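Local coordinates for aldehyde dehydrogenase (Listeria monocytogenes, PDB 3K9D), which probably oxidises or otherwise converts aldehydes with NAD or NADP as electron acceptor, at residues 276-281 with 347-352; 325-330 with 336-341. All blocks are in the same frame, centred on the assembly; numbering follows the deposited sequence.

Interaction 1. Residues 276-281 with 347-352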
ATOM      1  N   ALA A 276      17.041  11.796 -36.227  1.00 28.64           N
ATOM      2  CA  ALA A 276      16.110  10.664 -36.328  1.00 19.28           C
ATOM      3  C   ALA A 276      16.000  10.108 -37.751  1.00 24.42           C
ATOM      4  O   ALA A 276      15.991  10.857 -38.739  1.00 20.27           O
ATOM      5  CB  ALA A 276      14.745  11.053 -35.807  1.00 19.72           C
ATOM      6  N   HIS A 277      15.935   8.779 -37.827  1.00 21.34           N
ATOM      7  CA  HIS A 277      15.771   8.051 -39.064  1.00 14.68           C
ATOM      8  C   HIS A 277      14.428   7.348 -39.130  1.00 20.04           C
ATOM      9  O   HIS A 277      14.134   6.453 -38.333  1.00 18.12           O
ATOM     10  CB  HIS A 277      16.882   7.014 -39.234  1.00 20.14           C
ATOM     11  CG  HIS A 277      16.904   6.373 -40.584  1.00 23.76           C
ATOM     12  ND1 HIS A 277      17.085   7.092 -41.747  1.00 21.02           N
ATOM     13  CD2 HIS A 277      16.798   5.075 -40.960  1.00 21.82           C
ATOM     14  CE1 HIS A 277      17.080   6.268 -42.780  1.00 25.15           C
ATOM     15  NE2 HIS A 277      16.924   5.036 -42.326  1.00 17.68           N
ATOM     16  N   PHE A 278      13.628   7.765 -40.105  1.00 10.12           N
ATOM     17  CA  PHE A 278      12.310   7.220 -40.347  1.00 16.73           C
ATOM     18  C   PHE A 278      12.434   6.003 -41.251  1.00 17.61           C
ATOM     19  O   PHE A 278      13.061   6.052 -42.320  1.00 17.61           O
ATOM     20  CB  PHE A 278      11.404   8.283 -40.970  1.00 13.51           C
ATOM     21  CG  PHE A 278      10.935   9.320 -39.990  1.00 19.15           C
ATOM     22  CD1 PHE A 278       9.708   9.180 -39.353  1.00 18.90           C
ATOM     23  CD2 PHE A 278      11.721  10.428 -39.691  1.00 21.83           C
ATOM     24  CE1 PHE A 278       9.268  10.131 -38.440  1.00 17.76           C
ATOM     25  CE2 PHE A 278      11.296  11.381 -38.780  1.00 20.77           C
ATOM     26  CZ  PHE A 278      10.063  11.232 -38.155  1.00 15.22           C
ATOM     27  N   LEU A 279      11.861   4.904 -40.785  1.00 19.26           N
ATOM     28  CA  LEU A 279      11.901   3.646 -41.486  1.00 15.32           C
ATOM     29  C   LEU A 279      10.865   3.681 -42.582  1.00 24.97           C
ATOM     30  O   LEU A 279       9.847   4.362 -42.448  1.00 20.80           O
ATOM     31  CB  LEU A 279      11.607   2.500 -40.513  1.00 13.52           C
ATOM     32  CG  LEU A 279      12.677   2.295 -39.444  1.00 17.94           C
ATOM     33  CD1 LEU A 279      12.325   1.096 -38.601  1.00 21.82           C
ATOM     34  CD2 LEU A 279      14.036   2.091 -40.104  1.00 15.33           C
ATOM     35  N   SER A 280      11.126   2.941 -43.661  1.00 20.03           N
ATOM     36  CA  SER A 280      10.161   2.772 -44.734  1.00 21.72           C
ATOM     37  C   SER A 280       9.158   1.729 -44.264  1.00 18.36           C
ATOM     38  O   SER A 280       9.402   1.058 -43.269  1.00 20.54           O
ATOM     39  CB  SER A 280      10.863   2.304 -46.009  1.00 22.09           C
ATOM     40  OG  SER A 280      11.038   0.902 -45.993  1.00 16.68           O
ATOM     41  N   ASP A 281       8.039   1.595 -44.972  1.00 20.11           N
ATOM     42  CA  ASP A 281       7.045   0.561 -44.656  1.00 25.41           C
ATOM     43  C   ASP A 281       7.682  -0.827 -44.527  1.00 22.06           C
ATOM     44  O   ASP A 281       7.489  -1.506 -43.515  1.00 19.33           O
ATOM     45  CB  ASP A 281       5.913   0.551 -45.698  1.00 33.16           C
ATOM     46  CG  ASP A 281       4.939  -0.603 -45.496  1.00 41.70           C
ATOM     47  OD1 ASP A 281       4.203  -0.609 -44.484  1.00 43.72           O
ATOM     48  OD2 ASP A 281       4.920  -1.511 -46.352  1.00 51.52           O
ATOM     49  N   LEU A 347      11.067   4.254 -31.861  1.00 14.13           N
ATOM     50  CA  LEU A 347       9.781   4.920 -31.663  1.00 22.51           C
ATOM     51  C   LEU A 347       8.723   4.533 -32.697  1.00 18.57           C
ATOM     52  O   LEU A 347       9.037   4.346 -33.868  1.00 18.01           O
ATOM     53  CB  LEU A 347       9.961   6.440 -31.728  1.00 20.56           C
ATOM     54  CG  LEU A 347      10.705   7.124 -30.590  1.00 18.81           C
ATOM     55  CD1 LEU A 347      11.071   8.535 -31.005  1.00 19.39           C
ATOM     56  CD2 LEU A 347       9.878   7.113 -29.282  1.00 15.27           C
ATOM     57  N   ALA A 348       7.473   4.399 -32.245  1.00 14.28           N
ATOM     58  CA  ALA A 348       6.305   4.533 -33.124  1.00 10.35           C
ATOM     59  C   ALA A 348       5.971   5.990 -33.395  1.00 14.83           C
ATOM     60  O   ALA A 348       6.292   6.867 -32.598  1.00 16.31           O
ATOM     61  CB  ALA A 348       5.081   3.819 -32.517  1.00 16.09           C
ATOM     62  N   PHE A 349       5.301   6.249 -34.516  1.00 22.15           N
ATOM     63  CA  PHE A 349       4.876   7.603 -34.881  1.00 17.62           C
ATOM     64  C   PHE A 349       3.422   7.598 -35.386  1.00 14.85           C
ATOM     65  O   PHE A 349       3.137   7.049 -36.448  1.00 19.77           O
ATOM     66  CB  PHE A 349       5.810   8.174 -35.952  1.00 14.81           C
ATOM     67  CG  PHE A 349       5.647   9.652 -36.193  1.00 18.84           C
ATOM     68  CD1 PHE A 349       6.557  10.559 -35.657  1.00 20.35           C
ATOM     69  CD2 PHE A 349       4.600  10.140 -36.990  1.00 22.31           C
ATOM     70  CE1 PHE A 349       6.416  11.905 -35.872  1.00 20.17           C
ATOM     71  CE2 PHE A 349       4.454  11.502 -37.202  1.00 20.96           C
ATOM     72  CZ  PHE A 349       5.368  12.376 -36.664  1.00 21.05           C
ATOM     73  N   TYR A 350       2.518   8.217 -34.626  1.00 16.52           N
ATOM     74  CA  TYR A 350       1.088   8.251 -34.977  1.00 17.64           C
ATOM     75  C   TYR A 350       0.646   9.643 -35.405  1.00 12.26           C
ATOM     76  O   TYR A 350       1.129  10.652 -34.877  1.00 18.91           O
ATOM     77  CB  TYR A 350       0.214   7.868 -33.787  1.00 18.24           C
ATOM     78  CG  TYR A 350       0.326   6.454 -33.264  1.00 15.15           C
ATOM     79  CD1 TYR A 350      -0.516   5.443 -33.740  1.00 12.61           C
ATOM     80  CD2 TYR A 350       1.236   6.136 -32.255  1.00 18.35           C
ATOM     81  CE1 TYR A 350      -0.449   4.147 -33.228  1.00 17.23           C
ATOM     82  CE2 TYR A 350       1.337   4.829 -31.758  1.00 20.40           C
ATOM     83  CZ  TYR A 350       0.485   3.847 -32.239  1.00 18.69           C
ATOM     84  OH  TYR A 350       0.563   2.567 -31.741  1.00 19.53           O
ATOM     85  N   THR A 351      -0.312   9.686 -36.322  1.00 17.47           N
ATOM     86  CA  THR A 351      -0.945  10.931 -36.748  1.00 18.57           C
ATOM     87  C   THR A 351      -2.443  10.921 -36.411  1.00 20.71           C
ATOM     88  O   THR A 351      -3.178  10.004 -36.784  1.00 23.77           O
ATOM     89  CB  THR A 351      -0.730  11.189 -38.249  1.00 21.17           C
ATOM     90  OG1 THR A 351       0.667  11.041 -38.562  1.00 19.20           O
ATOM     91  CG2 THR A 351      -1.200  12.601 -38.639  1.00 17.10           C
ATOM     92  N   ALA A 352      -2.855  11.938 -35.663  1.00 14.98           N
ATOM     93  CA  ALA A 352      -4.246  12.187 -35.277  1.00 16.25           C
ATOM     94  C   ALA A 352      -4.671  13.516 -35.901  1.00 19.86           C
ATOM     95  O   ALA A 352      -3.810  14.263 -36.370  1.00 23.76           O
ATOM     96  CB  ALA A 352      -4.344  12.253 -33.767  1.00 18.13           C
TER
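F278 and F349 reach each other through different choices of first torsion: F349 sets CG anti to its backbone N (chi1 -168°), while F278 sets CG anti to its carbonyl carbon (chi1 -75°). The result is a T-shaped (edge-to-face) aromatic pair on one face of the seven-stranded parallel sheet of the aldehyde dehydrogenase fold. The two residues sit on strands 276-278 and 346-352, which are not neighbours; strand 324-328 runs between them and hydrogen-bonds through its backbone to both, H277 and L279 pairing with I326 on one flank and L347 with L325 and A327 on the other. The CA atoms of F278 and F349 therefore stay 9.2 Å apart, and the side chains alone close the gap. The CA–CB bond of F349 points toward strand 276-278; that of F278 does not, and it is the far end of its ring that comes nearer. F278 presents its edge to the face of F349, with centroids 5.7 Å apart and ring planes at 72°. I326, on the strand between, touches both rings, as does I268 of helix 261-273, which packs against this face of the sheet. F271 of the same helix adds a further aromatic neighbour to F278, and V257 and V259 of strand 256-260 meet F349 from the next strand along. The pair is thus part of the apolar layer between helix and sheet, with F349 buried and F278, on an edge strand of the sheet as counted within this chain, partly exposed. No hydrogen bond links the two segments directly. Contact narrows to one pair of ring carbons: CE1 of F278 stands 3.9 Å from CD1 of F349, which lies near the plane of the F278 ring, at its edge.

Interaction 2. Residues 325-330 with 336-341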
ATOM      1  N   LEU A 325      15.272   5.047 -34.418  1.00 17.08           N
ATOM      2  CA  LEU A 325      14.534   4.524 -35.540  1.00 16.09           C
ATOM      3  C   LEU A 325      13.071   4.773 -35.275  1.00 13.54           C
ATOM      4  O   LEU A 325      12.574   4.454 -34.196  1.00 13.33           O
ATOM      5  CB  LEU A 325      14.827   3.030 -35.733  1.00 20.36           C
ATOM      6  CG  LEU A 325      16.294   2.697 -36.048  1.00 20.65           C
ATOM      7  CD1 LEU A 325      16.509   1.185 -36.083  1.00 21.83           C
ATOM      8  CD2 LEU A 325      16.756   3.353 -37.360  1.00  6.80           C
ATOM      9  N   ILE A 326      12.398   5.385 -36.252  1.00 15.65           N
ATOM     10  CA  ILE A 326      10.984   5.732 -36.136  1.00 19.35           C
ATOM     11  C   ILE A 326      10.126   5.062 -37.221  1.00 18.98           C
ATOM     12  O   ILE A 326      10.381   5.197 -38.426  1.00 13.95           O
ATOM     13  CB  ILE A 326      10.768   7.270 -36.132  1.00 19.56           C
ATOM     14  CG1 ILE A 326      11.762   7.954 -35.193  1.00 13.18           C
ATOM     15  CG2 ILE A 326       9.325   7.632 -35.721  1.00 19.99           C
ATOM     16  CD1 ILE A 326      11.482   9.443 -34.929  1.00  9.19           C
ATOM     17  N   ALA A 327       9.110   4.334 -36.764  1.00 16.08           N
ATOM     18  CA  ALA A 327       8.174   3.645 -37.628  1.00 19.32           C
ATOM     19  C   ALA A 327       6.813   4.283 -37.478  1.00 22.55           C
ATOM     20  O   ALA A 327       6.294   4.388 -36.368  1.00 20.94           O
ATOM     21  CB  ALA A 327       8.094   2.180 -37.240  1.00 14.75           C
ATOM     22  N   GLU A 328       6.240   4.724 -38.590  1.00 18.02           N
ATOM     23  CA  GLU A 328       4.868   5.193 -38.574  1.00 19.70           C
ATOM     24  C   GLU A 328       3.946   4.018 -38.248  1.00 23.57           C
ATOM     25  O   GLU A 328       4.179   2.880 -38.691  1.00 18.50           O
ATOM     26  CB  GLU A 328       4.495   5.894 -39.884  1.00 19.30           C
ATOM     27  CG  GLU A 328       5.140   7.294 -40.006  1.00 22.94           C
ATOM     28  CD  GLU A 328       4.628   8.101 -41.177  1.00 31.48           C
ATOM     29  OE1 GLU A 328       3.398   8.309 -41.294  1.00 31.88           O
ATOM     30  OE2 GLU A 328       5.464   8.558 -41.973  1.00 32.12           O
ATOM     31  N   GLU A 329       2.940   4.290 -37.423  1.00 22.51           N
ATOM     32  CA  GLU A 329       2.009   3.262 -36.962  1.00 20.19           C
ATOM     33  C   GLU A 329       0.571   3.783 -37.019  1.00 18.69           C
ATOM     34  O   GLU A 329       0.337   4.992 -36.905  1.00 21.95           O
ATOM     35  CB  GLU A 329       2.388   2.837 -35.534  1.00 17.64           C
ATOM     36  CG  GLU A 329       1.541   1.706 -34.951  1.00 24.52           C
ATOM     37  CD  GLU A 329       1.608   0.446 -35.774  1.00 23.81           C
ATOM     38  OE1 GLU A 329       2.664  -0.205 -35.748  1.00 20.63           O
ATOM     39  OE2 GLU A 329       0.611   0.104 -36.446  1.00 20.99           O
ATOM     40  N   THR A 330      -0.389   2.871 -37.191  1.00 25.93           N
ATOM     41  CA  THR A 330      -1.825   3.216 -37.223  1.00 24.86           C
ATOM     42  C   THR A 330      -2.666   2.420 -36.196  1.00 25.89           C
ATOM     43  O   THR A 330      -3.806   2.790 -35.881  1.00 25.05           O
ATOM     44  CB  THR A 330      -2.440   2.970 -38.628  1.00 25.02           C
ATOM     45  OG1 THR A 330      -2.485   1.561 -38.898  1.00 23.99           O
ATOM     46  CG2 THR A 330      -1.647   3.653 -39.735  1.00 24.70           C
ATOM     47  N   ILE A 336       0.871  -5.873 -32.284  1.00 25.56           N
ATOM     48  CA  ILE A 336       1.463  -4.664 -32.879  1.00 23.63           C
ATOM     49  C   ILE A 336       2.657  -4.205 -32.007  1.00 19.46           C
ATOM     50  O   ILE A 336       2.486  -3.459 -31.040  1.00 19.56           O
ATOM     51  CB  ILE A 336       0.385  -3.554 -33.113  1.00 25.93           C
ATOM     52  CG1 ILE A 336      -0.457  -3.858 -34.362  1.00 30.26           C
ATOM     53  CG2 ILE A 336       1.009  -2.203 -33.362  1.00 23.15           C
ATOM     54  CD1 ILE A 336      -1.671  -4.728 -34.151  1.00 24.87           C
ATOM     55  N   PRO A 337       3.874  -4.689 -32.332  1.00 19.55           N
ATOM     56  CA  PRO A 337       5.093  -4.404 -31.546  1.00 22.97           C
ATOM     57  C   PRO A 337       5.426  -2.912 -31.291  1.00 21.89           C
ATOM     58  O   PRO A 337       5.932  -2.585 -30.217  1.00 17.36           O
ATOM     59  CB  PRO A 337       6.205  -5.080 -32.362  1.00 23.20           C
ATOM     60  CG  PRO A 337       5.637  -5.266 -33.727  1.00 21.21           C
ATOM     61  CD  PRO A 337       4.181  -5.573 -33.471  1.00 24.48           C
ATOM     62  N   TYR A 338       5.124  -2.026 -32.237  1.00 18.05           N
ATOM     63  CA  TYR A 338       5.388  -0.578 -32.043  1.00 21.89           C
ATOM     64  C   TYR A 338       4.492   0.113 -31.009  1.00 23.85           C
ATOM     65  O   TYR A 338       4.868   1.151 -30.438  1.00 22.89           O
ATOM     66  CB  TYR A 338       5.353   0.180 -33.378  1.00 22.44           C
ATOM     67  CG  TYR A 338       6.449  -0.265 -34.303  1.00 19.79           C
ATOM     68  CD1 TYR A 338       7.789  -0.165 -33.918  1.00 18.64           C
ATOM     69  CD2 TYR A 338       6.157  -0.809 -35.552  1.00 14.93           C
ATOM     70  CE1 TYR A 338       8.811  -0.592 -34.761  1.00 26.19           C
ATOM     71  CE2 TYR A 338       7.174  -1.250 -36.393  1.00 26.92           C
ATOM     72  CZ  TYR A 338       8.498  -1.127 -35.990  1.00 19.87           C
ATOM     73  OH  TYR A 338       9.517  -1.550 -36.820  1.00 22.62           O
ATOM     74  N   SER A 339       3.322  -0.474 -30.757  1.00 22.24           N
ATOM     75  CA  SER A 339       2.388   0.028 -29.753  1.00  9.96           C
ATOM     76  C   SER A 339       2.735  -0.440 -28.340  1.00 23.02           C
ATOM     77  O   SER A 339       1.973  -0.201 -27.401  1.00 23.55           O
ATOM     78  CB  SER A 339       0.951  -0.387 -30.099  1.00 15.22           C
ATOM     79  OG  SER A 339       0.739  -1.778 -29.858  1.00 23.35           O
ATOM     80  N   ARG A 340       3.894  -1.085 -28.192  1.00 23.67           N
ATOM     81  CA  ARG A 340       4.319  -1.704 -26.932  1.00 21.69           C
ATOM     82  C   ARG A 340       5.715  -1.245 -26.486  1.00 18.61           C
ATOM     83  O   ARG A 340       6.413  -0.520 -27.208  1.00 21.35           O
ATOM     84  CB  ARG A 340       4.265  -3.235 -27.056  1.00 15.35           C
ATOM     85  CG  ARG A 340       2.877  -3.788 -27.473  1.00 19.00           C
ATOM     86  CD  ARG A 340       2.862  -5.300 -27.589  1.00 20.23           C
ATOM     87  NE  ARG A 340       3.483  -5.947 -26.431  1.00 21.40           N
ATOM     88  CZ  ARG A 340       3.716  -7.256 -26.337  1.00 23.94           C
ATOM     89  NH1 ARG A 340       4.280  -7.758 -25.243  1.00 20.32           N
ATOM     90  NH2 ARG A 340       3.385  -8.067 -27.332  1.00 23.30           N
ATOM     91  N   GLU A 341       6.115  -1.660 -25.287  1.00 17.82           N
ATOM     92  CA  GLU A 341       7.330  -1.157 -24.670  1.00 16.58           C
ATOM     93  C   GLU A 341       8.569  -1.713 -25.373  1.00 17.81           C
ATOM     94  O   GLU A 341       8.779  -2.925 -25.434  1.00 23.78           O
ATOM     95  CB  GLU A 341       7.327  -1.455 -23.172  1.00 20.38           C
ATOM     96  CG  GLU A 341       8.602  -1.069 -22.435  1.00 24.98           C
ATOM     97  CD  GLU A 341       8.684  -1.745 -21.089  1.00 35.28           C
ATOM     98  OE1 GLU A 341       8.790  -2.992 -21.049  1.00 28.32           O
ATOM     99  OE2 GLU A 341       8.630  -1.035 -20.071  1.00 21.97           O
TER
HETATM  100  O   HOH W   1       3.761  -2.809 -35.096  1.00 19.71           O
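Apolar contact comes first: the methyl CB of A327 sits over the centre of the Y338 ring in a CH-pi contact, 3.6 Å from the ring centroid and 14° off the ring normal. A327 belongs to strand 324-328 of the parallel sheet, and Y338 to a short 3-10 turn, 337-339, in the connection to strand 346-352. L287 and I291 of helix 281-291 also pack on the tyrosine, whose OH hydrogen-bonds to A284 O of that helix.

Polar contact centres on E329. With CG anti to the backbone N (chi1 -177°) and the chain bent at chi2, its carboxylate folds over so that OE1 lies at the edge of the Y338 ring, near its plane and 3.6 Å from CD2. The I336 methyl CG2 packs against the carboxylate, 3.5 Å from E329 OE1. One water bridges the segments: it donates to E329 OE1 at 2.9 Å and accepts from Y338 N at 3.3 Å. E329 OE2 accepts from T330 N at 3.0 Å, on the anti side and tilted 34° out of the carboxylate plane, and also from K331 N.

Within the turn, I336 O takes both S339 N and S339 OG, the hydroxyl at 2.7 Å on a lone pair in the carbonyl plane.

Backbone N-H groups on one oxygen and the water on the other probably stabilise a negatively charged E329 and fix its rotation, while the turn meets the strand without a direct hydrogen bond, through methyl-on-ring packing, van der Waals contact of the E329 carboxylate with I336 and the Y338 edge, and one shared water.

Interactions 1 and 2 have centres about 8 Å apart and share one parallel sheet, in which strand 324-328 lies between strands 276-278 and 346-352. Along the chain interaction 2 is nested inside interaction 1: strand 276-278, helix 281-291, strand 324-328, the 336-341 turn and strand 346-352 follow in that order. The two also touch by packing, with A348 CB 3.4 Å from Y338 O and Y350 CD1 3.3 Å from E329 O. The middle strand serves both faces, I326 turned to the phenylalanines and helix 261-273, A327 to Y338 and helix 281-291. Together they tie this margin of the sheet to helices on its two sides.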